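Local atomic coordinates of putative cytoplasmic protein (Salmonella typhimurium, PDB entry 4JUR), a protein that probably acts as a type VI secretion amidase effector of the Tae4 family, hydrolysing amide bonds in the peptidoglycan of rival bacteria. Residues A[17-22]-A[68-73]; A[58-63]-A[93-98]; A[110-115]-A[169-174]. All coordinates share one frame; numbering follows the deposited sequence.

Contact 1: A[17-22]-A[68-73]; sequences NRPSFN and NATGFP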
ATOM      1  N   ASN A  17      46.202   3.514   7.938  1.00 82.30           N
ATOM      2  CA  ASN A  17      45.022   3.529   7.059  1.00 80.42           C
ATOM      3  C   ASN A  17      43.898   2.556   7.441  1.00 73.82           C
ATOM      4  O   ASN A  17      42.712   2.860   7.266  1.00 70.83           O
ATOM      5  CB  ASN A  17      45.442   3.295   5.593  1.00 81.99           C
ATOM      6  CG  ASN A  17      46.501   2.204   5.447  1.00 79.94           C
ATOM      7  OD1 ASN A  17      46.588   1.289   6.272  1.00 77.40           O
ATOM      8  ND2 ASN A  17      47.316   2.304   4.395  1.00 77.30           N
ATOM      9  N   ARG A  18      44.278   1.385   7.948  1.00 73.78           N
ATOM     10  CA  ARG A  18      43.322   0.355   8.354  1.00 69.12           C
ATOM     11  C   ARG A  18      43.552  -0.024   9.809  1.00 67.03           C
ATOM     12  O   ARG A  18      44.686  -0.009  10.274  1.00 72.15           O
ATOM     13  CB  ARG A  18      43.497  -0.905   7.498  1.00 64.97           C
ATOM     14  CG  ARG A  18      43.304  -0.721   6.015  1.00 59.04           C
ATOM     15  CD  ARG A  18      43.513  -2.044   5.353  1.00 55.97           C
ATOM     16  NE  ARG A  18      43.556  -1.945   3.901  1.00 57.86           N
ATOM     17  CZ  ARG A  18      43.605  -3.001   3.095  1.00 56.14           C
ATOM     18  NH1 ARG A  18      43.612  -4.221   3.616  1.00 54.56           N
ATOM     19  NH2 ARG A  18      43.639  -2.848   1.771  1.00 58.56           N
ATOM     20  N   PRO A  19      42.482  -0.393  10.524  1.00 63.29           N
ATOM     21  CA  PRO A  19      42.593  -0.915  11.890  1.00 65.06           C
ATOM     22  C   PRO A  19      43.299  -2.252  11.889  1.00 64.51           C
ATOM     23  O   PRO A  19      43.570  -2.792  10.819  1.00 64.07           O
ATOM     24  CB  PRO A  19      41.136  -1.123  12.304  1.00 65.85           C
ATOM     25  CG  PRO A  19      40.419  -1.348  11.015  1.00 65.13           C
ATOM     26  CD  PRO A  19      41.095  -0.428  10.035  1.00 65.59           C
ATOM     27  N   SER A  20      43.583  -2.785  13.072  1.00 61.80           N
ATOM     28  CA  SER A  20      44.263  -4.067  13.175  1.00 60.60           C
ATOM     29  C   SER A  20      43.203  -5.126  13.381  1.00 58.88           C
ATOM     30  O   SER A  20      42.105  -4.817  13.836  1.00 62.47           O
ATOM     31  CB  SER A  20      45.239  -4.064  14.358  1.00 63.99           C
ATOM     32  OG  SER A  20      44.624  -4.563  15.541  1.00 64.58           O
ATOM     33  N   PHE A  21      43.518  -6.378  13.077  1.00 57.48           N
ATOM     34  CA  PHE A  21      42.490  -7.401  13.156  1.00 54.34           C
ATOM     35  C   PHE A  21      41.955  -7.706  14.557  1.00 58.12           C
ATOM     36  O   PHE A  21      40.746  -7.783  14.746  1.00 59.05           O
ATOM     37  CB  PHE A  21      42.907  -8.698  12.478  1.00 52.74           C
ATOM     38  CG  PHE A  21      41.783  -9.667  12.365  1.00 53.95           C
ATOM     39  CD1 PHE A  21      40.838  -9.525  11.356  1.00 50.64           C
ATOM     40  CD2 PHE A  21      41.619 -10.677  13.302  1.00 53.77           C
ATOM     41  CE1 PHE A  21      39.772 -10.401  11.256  1.00 50.50           C
ATOM     42  CE2 PHE A  21      40.557 -11.553  13.212  1.00 52.31           C
ATOM     43  CZ  PHE A  21      39.628 -11.414  12.181  1.00 52.32           C
ATOM     44  N   ASN A  22      42.832  -7.909  15.533  1.00 61.76           N
ATOM     45  CA  ASN A  22      42.366  -8.301  16.872  1.00 61.90           C
ATOM     46  C   ASN A  22      41.455  -7.270  17.541  1.00 57.79           C
ATOM     47  O   ASN A  22      40.437  -7.636  18.162  1.00 55.38           O
ATOM     48  CB  ASN A  22      43.544  -8.676  17.776  1.00 63.27           C
ATOM     49  CG  ASN A  22      44.018 -10.100  17.539  1.00 66.78           C
ATOM     50  OD1 ASN A  22      43.205 -11.008  17.363  1.00 66.20           O
ATOM     51  ND2 ASN A  22      45.334 -10.298  17.514  1.00 68.23           N
ATOM     52  N   ASN A  68      34.666   2.986  14.385  1.00 57.02           N
ATOM     53  CA  ASN A  68      34.704   4.068  15.369  1.00 56.26           C
ATOM     54  C   ASN A  68      35.432   3.687  16.654  1.00 57.04           C
ATOM     55  O   ASN A  68      35.873   4.558  17.405  1.00 60.10           O
ATOM     56  CB  ASN A  68      33.287   4.522  15.729  1.00 55.96           C
ATOM     57  CG  ASN A  68      32.678   5.447  14.688  1.00 54.25           C
ATOM     58  OD1 ASN A  68      33.387   6.106  13.925  1.00 55.47           O
ATOM     59  ND2 ASN A  68      31.349   5.511  14.665  1.00 52.07           N
ATOM     60  N   ALA A  69      35.549   2.390  16.915  1.00 57.20           N
ATOM     61  CA  ALA A  69      36.119   1.924  18.183  1.00 62.48           C
ATOM     62  C   ALA A  69      37.580   1.510  18.043  1.00 65.49           C
ATOM     63  O   ALA A  69      38.252   1.199  19.034  1.00 65.86           O
ATOM     64  CB  ALA A  69      35.295   0.780  18.763  1.00 52.90           C
ATOM     65  N   THR A  70      38.069   1.517  16.808  1.00 63.02           N
ATOM     66  CA  THR A  70      39.426   1.076  16.541  1.00 64.11           C
ATOM     67  C   THR A  70      40.266   2.200  15.951  1.00 64.00           C
ATOM     68  O   THR A  70      41.275   1.948  15.292  1.00 66.55           O
ATOM     69  CB  THR A  70      39.438  -0.122  15.588  1.00 62.83           C
ATOM     70  OG1 THR A  70      38.797   0.250  14.365  1.00 61.33           O
ATOM     71  CG2 THR A  70      38.708  -1.305  16.207  1.00 58.57           C
ATOM     72  N   GLY A  71      39.842   3.438  16.187  1.00 64.19           N
ATOM     73  CA  GLY A  71      40.603   4.600  15.764  1.00 64.00           C
ATOM     74  C   GLY A  71      40.584   4.926  14.278  1.00 62.88           C
ATOM     75  O   GLY A  71      41.539   5.496  13.752  1.00 63.55           O
ATOM     76  N   PHE A  72      39.513   4.554  13.586  1.00 62.23           N
ATOM     77  CA  PHE A  72      39.344   4.960  12.186  1.00 66.58           C
ATOM     78  C   PHE A  72      37.915   5.425  11.967  1.00 64.58           C
ATOM     79  O   PHE A  72      37.110   4.753  11.310  1.00 63.82           O
ATOM     80  CB  PHE A  72      39.755   3.849  11.218  1.00 61.31           C
ATOM     81  CG  PHE A  72      41.207   3.514  11.297  1.00 61.93           C
ATOM     82  CD1 PHE A  72      42.101   4.052  10.398  1.00 65.02           C
ATOM     83  CD2 PHE A  72      41.682   2.688  12.294  1.00 62.75           C
ATOM     84  CE1 PHE A  72      43.448   3.758  10.482  1.00 70.71           C
ATOM     85  CE2 PHE A  72      43.025   2.394  12.388  1.00 67.49           C
ATOM     86  CZ  PHE A  72      43.911   2.924  11.477  1.00 68.40           C
ATOM     87  N   PRO A  73      37.604   6.592  12.530  1.00 59.35           N
ATOM     88  CA  PRO A  73      36.237   7.056  12.703  1.00 60.72           C
ATOM     89  C   PRO A  73      35.697   7.460  11.361  1.00 62.44           C
ATOM     90  O   PRO A  73      36.472   7.906  10.508  1.00 65.39           O
ATOM     91  CB  PRO A  73      36.401   8.300  13.591  1.00 62.83           C
ATOM     92  CG  PRO A  73      37.830   8.252  14.089  1.00 62.61           C
ATOM     93  CD  PRO A  73      38.570   7.600  12.973  1.00 59.89           C
TER

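Contact 2: A[58-63]-A[93-98]; sequences ACPIRM and YRVNDM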
ATOM      1  N   ALA A  58      21.147  -4.067  11.411  1.00 43.22           N
ATOM      2  CA  ALA A  58      22.190  -3.451  12.227  1.00 42.65           C
ATOM      3  C   ALA A  58      23.589  -3.749  11.717  1.00 42.35           C
ATOM      4  O   ALA A  58      24.560  -3.264  12.287  1.00 42.84           O
ATOM      5  CB  ALA A  58      22.066  -3.881  13.687  1.00 42.17           C
ATOM      6  N   CYS A  59      23.687  -4.538  10.651  1.00 40.29           N
ATOM      7  CA  CYS A  59      24.980  -4.899  10.079  1.00 41.53           C
ATOM      8  C   CYS A  59      25.907  -3.694   9.775  1.00 39.94           C
ATOM      9  O   CYS A  59      27.067  -3.664  10.228  1.00 39.13           O
ATOM     10  CB  CYS A  59      24.784  -5.824   8.866  1.00 40.82           C
ATOM     11  SG  CYS A  59      26.012  -5.632   7.551  1.00 48.40           S
ATOM     12  N   PRO A  60      25.394  -2.683   9.042  1.00 40.96           N
ATOM     13  CA  PRO A  60      26.276  -1.540   8.804  1.00 42.41           C
ATOM     14  C   PRO A  60      26.487  -0.699  10.071  1.00 40.19           C
ATOM     15  O   PRO A  60      27.504  -0.034  10.199  1.00 43.26           O
ATOM     16  CB  PRO A  60      25.546  -0.746   7.700  1.00 42.22           C
ATOM     17  CG  PRO A  60      24.112  -1.131   7.831  1.00 40.42           C
ATOM     18  CD  PRO A  60      24.081  -2.524   8.377  1.00 39.03           C
ATOM     19  N   ILE A  61      25.549  -0.731  11.003  1.00 40.72           N
ATOM     20  CA  ILE A  61      25.768  -0.061  12.280  1.00 41.68           C
ATOM     21  C   ILE A  61      26.964  -0.676  13.030  1.00 43.84           C
ATOM     22  O   ILE A  61      27.788   0.042  13.587  1.00 42.53           O
ATOM     23  CB  ILE A  61      24.535  -0.149  13.196  1.00 40.10           C
ATOM     24  CG1 ILE A  61      23.246   0.215  12.445  1.00 41.88           C
ATOM     25  CG2 ILE A  61      24.731   0.749  14.404  1.00 43.43           C
ATOM     26  CD1 ILE A  61      23.080   1.696  12.154  1.00 38.97           C
ATOM     27  N   ARG A  62      27.028  -2.006  13.050  1.00 41.99           N
ATOM     28  CA  ARG A  62      28.091  -2.733  13.726  1.00 42.41           C
ATOM     29  C   ARG A  62      29.412  -2.470  13.049  1.00 45.81           C
ATOM     30  O   ARG A  62      30.434  -2.336  13.713  1.00 44.46           O
ATOM     31  CB  ARG A  62      27.841  -4.235  13.683  1.00 42.21           C
ATOM     32  CG  ARG A  62      26.596  -4.697  14.397  1.00 43.64           C
ATOM     33  CD  ARG A  62      26.415  -6.183  14.215  1.00 40.65           C
ATOM     34  NE  ARG A  62      25.226  -6.661  14.899  1.00 44.33           N
ATOM     35  CZ  ARG A  62      24.166  -7.203  14.299  1.00 46.66           C
ATOM     36  NH1 ARG A  62      24.131  -7.358  12.971  1.00 46.56           N
ATOM     37  NH2 ARG A  62      23.135  -7.602  15.034  1.00 44.17           N
HETATM   38  N   MSE A  63      29.410  -2.427  11.721  1.00 45.91           N
HETATM   39  CA  MSE A  63      30.684  -2.214  11.045  1.00 46.39           C
HETATM   40  C   MSE A  63      31.148  -0.787  11.311  1.00 46.75           C
HETATM   41  O   MSE A  63      32.348  -0.518  11.499  1.00 47.36           O
HETATM   42  CB  MSE A  63      30.593  -2.535   9.549  1.00 46.34           C
HETATM   43  CG  MSE A  63      31.958  -2.646   8.835  1.00 53.25           C
HETATM   44 SE   MSE A  63      33.290  -3.873   9.677  1.00 80.89          SE
HETATM   45  CE  MSE A  63      32.161  -5.465   9.984  1.00 43.80           C
ATOM     46  N   TYR A  93      24.073   3.861   8.133  1.00 36.01           N
ATOM     47  CA  TYR A  93      22.964   2.948   8.389  1.00 39.75           C
ATOM     48  C   TYR A  93      22.465   2.159   7.161  1.00 38.16           C
ATOM     49  O   TYR A  93      21.528   1.361   7.264  1.00 35.79           O
ATOM     50  CB  TYR A  93      21.792   3.677   9.091  1.00 38.52           C
ATOM     51  CG  TYR A  93      21.383   4.987   8.445  1.00 41.57           C
ATOM     52  CD1 TYR A  93      20.407   5.027   7.460  1.00 40.87           C
ATOM     53  CD2 TYR A  93      21.987   6.187   8.820  1.00 43.80           C
ATOM     54  CE1 TYR A  93      20.036   6.234   6.876  1.00 43.44           C
ATOM     55  CE2 TYR A  93      21.640   7.391   8.235  1.00 41.62           C
ATOM     56  CZ  TYR A  93      20.662   7.413   7.268  1.00 46.25           C
ATOM     57  OH  TYR A  93      20.309   8.618   6.691  1.00 47.57           O
ATOM     58  N   ARG A  94      23.084   2.369   6.006  1.00 38.12           N
ATOM     59  CA  ARG A  94      22.665   1.632   4.816  1.00 40.55           C
ATOM     60  C   ARG A  94      23.780   0.721   4.360  1.00 39.29           C
ATOM     61  O   ARG A  94      24.939   1.133   4.326  1.00 38.56           O
ATOM     62  CB  ARG A  94      22.275   2.571   3.670  1.00 39.76           C
ATOM     63  CG  ARG A  94      21.193   3.559   3.993  1.00 39.43           C
ATOM     64  CD  ARG A  94      20.596   4.109   2.723  1.00 36.79           C
ATOM     65  NE  ARG A  94      19.263   4.639   2.962  1.00 38.01           N
ATOM     66  CZ  ARG A  94      18.994   5.933   3.107  1.00 39.79           C
ATOM     67  NH1 ARG A  94      19.970   6.826   3.022  1.00 41.82           N
ATOM     68  NH2 ARG A  94      17.751   6.331   3.332  1.00 36.23           N
ATOM     69  N   VAL A  95      23.421  -0.505   3.995  1.00 38.34           N
ATOM     70  CA  VAL A  95      24.399  -1.501   3.598  1.00 38.91           C
ATOM     71  C   VAL A  95      25.144  -1.047   2.351  1.00 39.72           C
ATOM     72  O   VAL A  95      26.369  -1.124   2.277  1.00 42.31           O
ATOM     73  CB  VAL A  95      23.749  -2.872   3.358  1.00 39.06           C
ATOM     74  CG1 VAL A  95      24.815  -3.939   3.256  1.00 44.42           C
ATOM     75  CG2 VAL A  95      22.851  -3.219   4.490  1.00 38.29           C
ATOM     76  N   ASN A  96      24.396  -0.558   1.378  1.00 42.77           N
ATOM     77  CA  ASN A  96      24.967  -0.032   0.143  1.00 44.96           C
ATOM     78  C   ASN A  96      26.004   1.083   0.386  1.00 44.47           C
ATOM     79  O   ASN A  96      27.108   1.032  -0.152  1.00 44.92           O
ATOM     80  CB  ASN A  96      23.841   0.444  -0.768  1.00 45.67           C
ATOM     81  CG  ASN A  96      24.342   0.874  -2.123  1.00 54.44           C
ATOM     82  OD1 ASN A  96      24.628   0.036  -2.988  1.00 56.20           O
ATOM     83  ND2 ASN A  96      24.459   2.189  -2.323  1.00 54.10           N
ATOM     84  N   ASP A  97      25.644   2.066   1.218  1.00 43.71           N
ATOM     85  CA  ASP A  97      26.570   3.109   1.662  1.00 41.73           C
ATOM     86  C   ASP A  97      27.768   2.550   2.455  1.00 45.44           C
ATOM     87  O   ASP A  97      28.889   3.012   2.269  1.00 46.36           O
ATOM     88  CB  ASP A  97      25.848   4.219   2.457  1.00 44.88           C
ATOM     89  CG  ASP A  97      25.036   5.195   1.553  1.00 49.42           C
ATOM     90  OD1 ASP A  97      25.521   5.587   0.468  1.00 53.58           O
ATOM     91  OD2 ASP A  97      23.902   5.576   1.927  1.00 49.21           O
HETATM   92  N   MSE A  98      27.553   1.557   3.321  1.00 43.24           N
HETATM   93  CA  MSE A  98      28.673   0.926   4.031  1.00 43.78           C
HETATM   94  C   MSE A  98      29.700   0.293   3.076  1.00 44.15           C
HETATM   95  O   MSE A  98      30.929   0.499   3.216  1.00 43.87           O
HETATM   96  CB  MSE A  98      28.158  -0.132   5.012  1.00 45.30           C
HETATM   97  CG  MSE A  98      29.226  -0.737   5.940  1.00 46.67           C
HETATM   98 SE   MSE A  98      30.007   0.561   7.217  1.00 70.73          SE
HETATM   99  CE  MSE A  98      31.679   0.955   6.285  1.00 50.90           C
TER

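Contact 3: A[110-115]-A[169-174]; sequences DLIVNN and VGTLWI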
ATOM      1  N   ASP A 110      42.002  -6.659  -1.472  1.00 50.37           N
ATOM      2  CA  ASP A 110      43.071  -7.604  -1.751  1.00 50.19           C
ATOM      3  C   ASP A 110      42.530  -8.832  -2.441  1.00 49.03           C
ATOM      4  O   ASP A 110      43.279  -9.582  -3.075  1.00 48.57           O
ATOM      5  CB  ASP A 110      43.772  -7.979  -0.453  1.00 47.25           C
ATOM      6  CG  ASP A 110      44.273  -6.773   0.260  1.00 52.76           C
ATOM      7  OD1 ASP A 110      45.230  -6.159  -0.272  1.00 58.64           O
ATOM      8  OD2 ASP A 110      43.684  -6.395   1.299  1.00 52.05           O
ATOM      9  N   LEU A 111      41.224  -9.043  -2.324  1.00 46.10           N
ATOM     10  CA  LEU A 111      40.667 -10.218  -2.958  1.00 47.43           C
ATOM     11  C   LEU A 111      39.275  -9.963  -3.489  1.00 46.97           C
ATOM     12  O   LEU A 111      38.455  -9.377  -2.800  1.00 46.49           O
ATOM     13  CB  LEU A 111      40.648 -11.357  -1.943  1.00 49.09           C
ATOM     14  CG  LEU A 111      40.768 -12.791  -2.436  1.00 47.80           C
ATOM     15  CD1 LEU A 111      41.953 -12.913  -3.374  1.00 53.05           C
ATOM     16  CD2 LEU A 111      40.943 -13.703  -1.237  1.00 46.20           C
ATOM     17  N   ILE A 112      39.013 -10.398  -4.717  1.00 46.29           N
ATOM     18  CA  ILE A 112      37.656 -10.411  -5.258  1.00 44.26           C
ATOM     19  C   ILE A 112      37.383 -11.807  -5.834  1.00 46.00           C
ATOM     20  O   ILE A 112      38.209 -12.347  -6.565  1.00 46.96           O
ATOM     21  CB  ILE A 112      37.454  -9.335  -6.339  1.00 43.62           C
ATOM     22  CG1 ILE A 112      37.595  -7.935  -5.731  1.00 41.34           C
ATOM     23  CG2 ILE A 112      36.088  -9.488  -6.988  1.00 39.05           C
ATOM     24  CD1 ILE A 112      37.427  -6.819  -6.733  1.00 40.08           C
ATOM     25  N   VAL A 113      36.239 -12.398  -5.502  1.00 39.36           N
ATOM     26  CA  VAL A 113      35.978 -13.784  -5.862  1.00 40.56           C
ATOM     27  C   VAL A 113      34.533 -14.009  -6.324  1.00 41.80           C
ATOM     28  O   VAL A 113      33.571 -13.727  -5.604  1.00 43.17           O
ATOM     29  CB  VAL A 113      36.302 -14.733  -4.663  1.00 45.12           C
ATOM     30  CG1 VAL A 113      35.790 -16.139  -4.919  1.00 43.29           C
ATOM     31  CG2 VAL A 113      37.807 -14.757  -4.357  1.00 42.34           C
ATOM     32  N   ASN A 114      34.365 -14.528  -7.524  1.00 41.28           N
ATOM     33  CA  ASN A 114      33.018 -14.842  -7.972  1.00 43.69           C
ATOM     34  C   ASN A 114      32.603 -16.200  -7.413  1.00 45.16           C
ATOM     35  O   ASN A 114      33.454 -17.076  -7.238  1.00 43.77           O
ATOM     36  CB  ASN A 114      32.938 -14.804  -9.494  1.00 43.92           C
ATOM     37  CG  ASN A 114      33.369 -13.462 -10.056  1.00 48.26           C
ATOM     38  OD1 ASN A 114      33.138 -12.413  -9.445  1.00 48.93           O
ATOM     39  ND2 ASN A 114      34.013 -13.488 -11.211  1.00 47.06           N
ATOM     40  N   ASN A 115      31.310 -16.360  -7.122  1.00 41.31           N
ATOM     41  CA  ASN A 115      30.803 -17.542  -6.419  1.00 40.24           C
ATOM     42  C   ASN A 115      31.632 -17.958  -5.177  1.00 41.58           C
ATOM     43  O   ASN A 115      32.220 -19.044  -5.136  1.00 41.88           O
ATOM     44  CB  ASN A 115      30.621 -18.677  -7.427  1.00 42.49           C
ATOM     45  CG  ASN A 115      29.692 -18.268  -8.585  1.00 49.58           C
ATOM     46  OD1 ASN A 115      28.599 -17.729  -8.355  1.00 49.58           O
ATOM     47  ND2 ASN A 115      30.140 -18.479  -9.826  1.00 46.24           N
ATOM     48  N   VAL A 169      29.462 -12.336  -5.335  1.00 39.96           N
ATOM     49  CA  VAL A 169      30.868 -11.977  -5.233  1.00 39.44           C
ATOM     50  C   VAL A 169      31.260 -11.772  -3.777  1.00 41.01           C
ATOM     51  O   VAL A 169      30.474 -11.283  -2.979  1.00 41.35           O
ATOM     52  CB  VAL A 169      31.234 -10.767  -6.132  1.00 42.85           C
ATOM     53  CG1 VAL A 169      30.025  -9.889  -6.396  1.00 39.92           C
ATOM     54  CG2 VAL A 169      32.386  -9.972  -5.555  1.00 39.47           C
ATOM     55  N   GLY A 170      32.451 -12.225  -3.412  1.00 37.80           N
ATOM     56  CA  GLY A 170      32.967 -11.932  -2.102  1.00 37.88           C
ATOM     57  C   GLY A 170      34.220 -11.108  -2.274  1.00 43.47           C
ATOM     58  O   GLY A 170      35.050 -11.406  -3.130  1.00 43.94           O
ATOM     59  N   THR A 171      34.366 -10.054  -1.486  1.00 39.94           N
ATOM     60  CA  THR A 171      35.596  -9.292  -1.559  1.00 43.74           C
ATOM     61  C   THR A 171      36.187  -9.021  -0.177  1.00 44.45           C
ATOM     62  O   THR A 171      35.463  -8.824   0.797  1.00 44.69           O
ATOM     63  CB  THR A 171      35.472  -8.018  -2.458  1.00 41.44           C
ATOM     64  OG1 THR A 171      35.903  -6.862  -1.735  1.00 43.56           O
ATOM     65  CG2 THR A 171      34.052  -7.821  -2.962  1.00 43.87           C
ATOM     66  N   LEU A 172      37.515  -9.049  -0.103  1.00 46.64           N
ATOM     67  CA  LEU A 172      38.228  -8.992   1.169  1.00 44.44           C
ATOM     68  C   LEU A 172      39.328  -7.930   1.183  1.00 47.96           C
ATOM     69  O   LEU A 172      40.200  -7.893   0.290  1.00 49.47           O
ATOM     70  CB  LEU A 172      38.866 -10.338   1.477  1.00 41.44           C
ATOM     71  CG  LEU A 172      39.614 -10.337   2.803  1.00 43.76           C
ATOM     72  CD1 LEU A 172      38.658 -10.756   3.902  1.00 45.16           C
ATOM     73  CD2 LEU A 172      40.819 -11.248   2.755  1.00 48.99           C
ATOM     74  N   TRP A 173      39.251  -7.062   2.188  1.00 45.49           N
ATOM     75  CA  TRP A 173      40.346  -6.190   2.557  1.00 47.41           C
ATOM     76  C   TRP A 173      41.010  -6.790   3.784  1.00 49.10           C
ATOM     77  O   TRP A 173      40.394  -6.926   4.848  1.00 44.20           O
ATOM     78  CB  TRP A 173      39.846  -4.805   2.922  1.00 49.27           C
ATOM     79  CG  TRP A 173      39.266  -4.030   1.807  1.00 49.16           C
ATOM     80  CD1 TRP A 173      39.894  -3.097   1.055  1.00 50.09           C
ATOM     81  CD2 TRP A 173      37.918  -4.089   1.340  1.00 45.60           C
ATOM     82  NE1 TRP A 173      39.025  -2.572   0.131  1.00 50.31           N
ATOM     83  CE2 TRP A 173      37.802  -3.166   0.287  1.00 47.66           C
ATOM     84  CE3 TRP A 173      36.800  -4.844   1.702  1.00 46.23           C
ATOM     85  CZ2 TRP A 173      36.610  -2.967  -0.412  1.00 49.34           C
ATOM     86  CZ3 TRP A 173      35.611  -4.643   1.008  1.00 48.30           C
ATOM     87  CH2 TRP A 173      35.527  -3.709  -0.035  1.00 45.54           C
ATOM     88  N   ILE A 174      42.276  -7.148   3.622  1.00 50.22           N
ATOM     89  CA  ILE A 174      43.053  -7.698   4.703  1.00 49.49           C
ATOM     90  C   ILE A 174      43.274  -6.653   5.799  1.00 51.32           C
ATOM     91  O   ILE A 174      43.531  -5.482   5.531  1.00 48.33           O
ATOM     92  CB  ILE A 174      44.370  -8.273   4.171  1.00 51.80           C
ATOM     93  CG1 ILE A 174      44.072  -9.522   3.350  1.00 50.95           C
ATOM     94  CG2 ILE A 174      45.349  -8.609   5.306  1.00 51.60           C
ATOM     95  CD1 ILE A 174      45.279 -10.045   2.602  1.00 55.48           C
TER

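Contact 1: A[17-22]-A[68-73]
Phe72 lays its ring against the backbone of Asn17, Arg18 and Pro19, and each ring atom can be matched to a partner. Its CB is directed at segment 17-22, and chi1 of -64° sets CG anti to the carbonyl carbon, which carries the ring on to the incoming chain. CG itself comes within 4.1 Å of Pro19 CD. From there the ring has two sides, CD2 with CE2 and CD1 with CE1. On the first, CD2 of Phe72 meets Pro19 CB at 3.8 Å, and CE2 lies 3.4 Å from Pro19 CA. On the second, Phe72 CD1 reaches Asn17 O at 3.4 Å and CE1 comes to 3.3 Å from Asn17 C, an oblique approach. At the tip, CZ of Phe72 ends 3.3 Å from Arg18 O. One face is covered by Arg18 C and Pro19 N, both displaced toward the rim. The evidence for a CH-pi contact is that Pro19 CD stands 4.2 Å from the Phe72 ring centroid, only 21° off the ring normal.

Pro19 also serves Thr70: its CB packs on Thr70 OG1 at 3.4 Å, a van der Waals contact. The hydroxyl has its polar partner in Val66 O, a turn earlier in helix 59-69.

The contact therefore joins the residues leading into helix 21-31, where Ser20 holds the N-cap position, to the loop leaving helix 59-69. Thr70 and Ala69 also touch Glu23 and Ala27 of helix 21-31, while Met106 of helix 95-106 packs on Arg18 and Pro19.

Contact 2: A[58-63]-A[93-98]
Pro60 presents its ring to the residues leading into helix 95-106 and to its first turn, meeting Tyr93, Arg94, Val95 and Met98. CB of Pro60 sits 3.8 Å from Met98 CB, and its CG lies 3.6 Å from Tyr93 O. The third ring carbon, Pro60 CD, is 4.1 Å from Val95 CG2, the side chains crossing at about a right angle.

On one flank, CD1 of Ile61 touches Tyr93 CB at 3.9 Å. Met98, a selenomethionine, fills the other: with CG anti to the backbone N (chi1 -173°) and a bend at chi2, its SE comes 3.9 Å from CB of selenomethionine Met63. Met63 continues to strand 140-145; a helix starting at Cys59 and packed on the sheet is consistent with the papain-like clan CA fold.

The polar ends of Tyr93 and Arg94, and the N-H groups of Val95 and Asn96, turn to another chain, possibly a cognate immunity protein, where Glu46 accepts from both N-H groups.

All seven touching residues are buried, and the contacts are between carbon, selenium and backbone atoms. Chemically, then, the two helix starts are joined by apolar fit, while several N-H groups at the start of helix 95-106 bond the partner chain.

Contact 3: A[110-115]-A[169-174]
Asp110 and Leu111 both face Leu172, the signature of a classic beta bulge at the start of strand 111-114. The backbone bonds give the evidence: Leu172 O accepts from Asp110 N at 2.8 Å and from Leu111 N at 3.0 Å, both donors in its carbonyl plane. Past the bulge the pairing is regular, the short strand segments running antiparallel at 167°. Leu172 N returns a bond to Leu111 O at 2.9 Å. In the next hydrogen-bonded pair, Val113 N to Gly170 O spans 2.8 Å and Gly170 N to Val113 O 2.9 Å. CA-H...O contacts run from Thr171 to Leu111 O, from Ile112 to Gly170 O and from Val169 to Val113 O.

One side-chain bond extends the grip. Asp110 OD2 receives Ile174 N at 2.8 Å in a fairly straight bond of 164°. The N-H arrives on the anti side, 16° out of the carboxylate plane. The same oxygen forms a salt bridge with Arg18 NH1, so it has two partners, one of them charged.

Apolar contacts divide between the two sheet faces. Leu111 CB meets Leu172 CB at 4.0 Å on one; on the other, Ile112 CG2 and Val169 CG2 are 4.0 Å apart, their side chains lying side by side and pointing alike.

Strand 111-114 is an outermost strand of the four-stranded sheet within this chain. Its partner, 166-174, lies between it and strand 126-133, while Trp173 packs against helix 95-106 and bonds Gly107 O through NE1.

How the contacts relate
Contacts 1 and 2 share helix 59-69, the second at its beginning and the first just past its end, with centres about 16 Å apart. Their segments alternate along the chain, and both close before contact 3 opens. Contact 3 belongs to the antiparallel sheet, its centre about 20 Å from that of contact 1 and 18 Å from that of contact 2. The chain passes from contact 2 to contact 3 through helix 95-106 into strand 111-114, and the salt bridge of Arg18 NH1 with Asp110 OD2 joins contacts 1 and 3 directly. Together they tie the N-terminal segment, the helices and the sheet into one compact chain, with contact 2 nearest its centre.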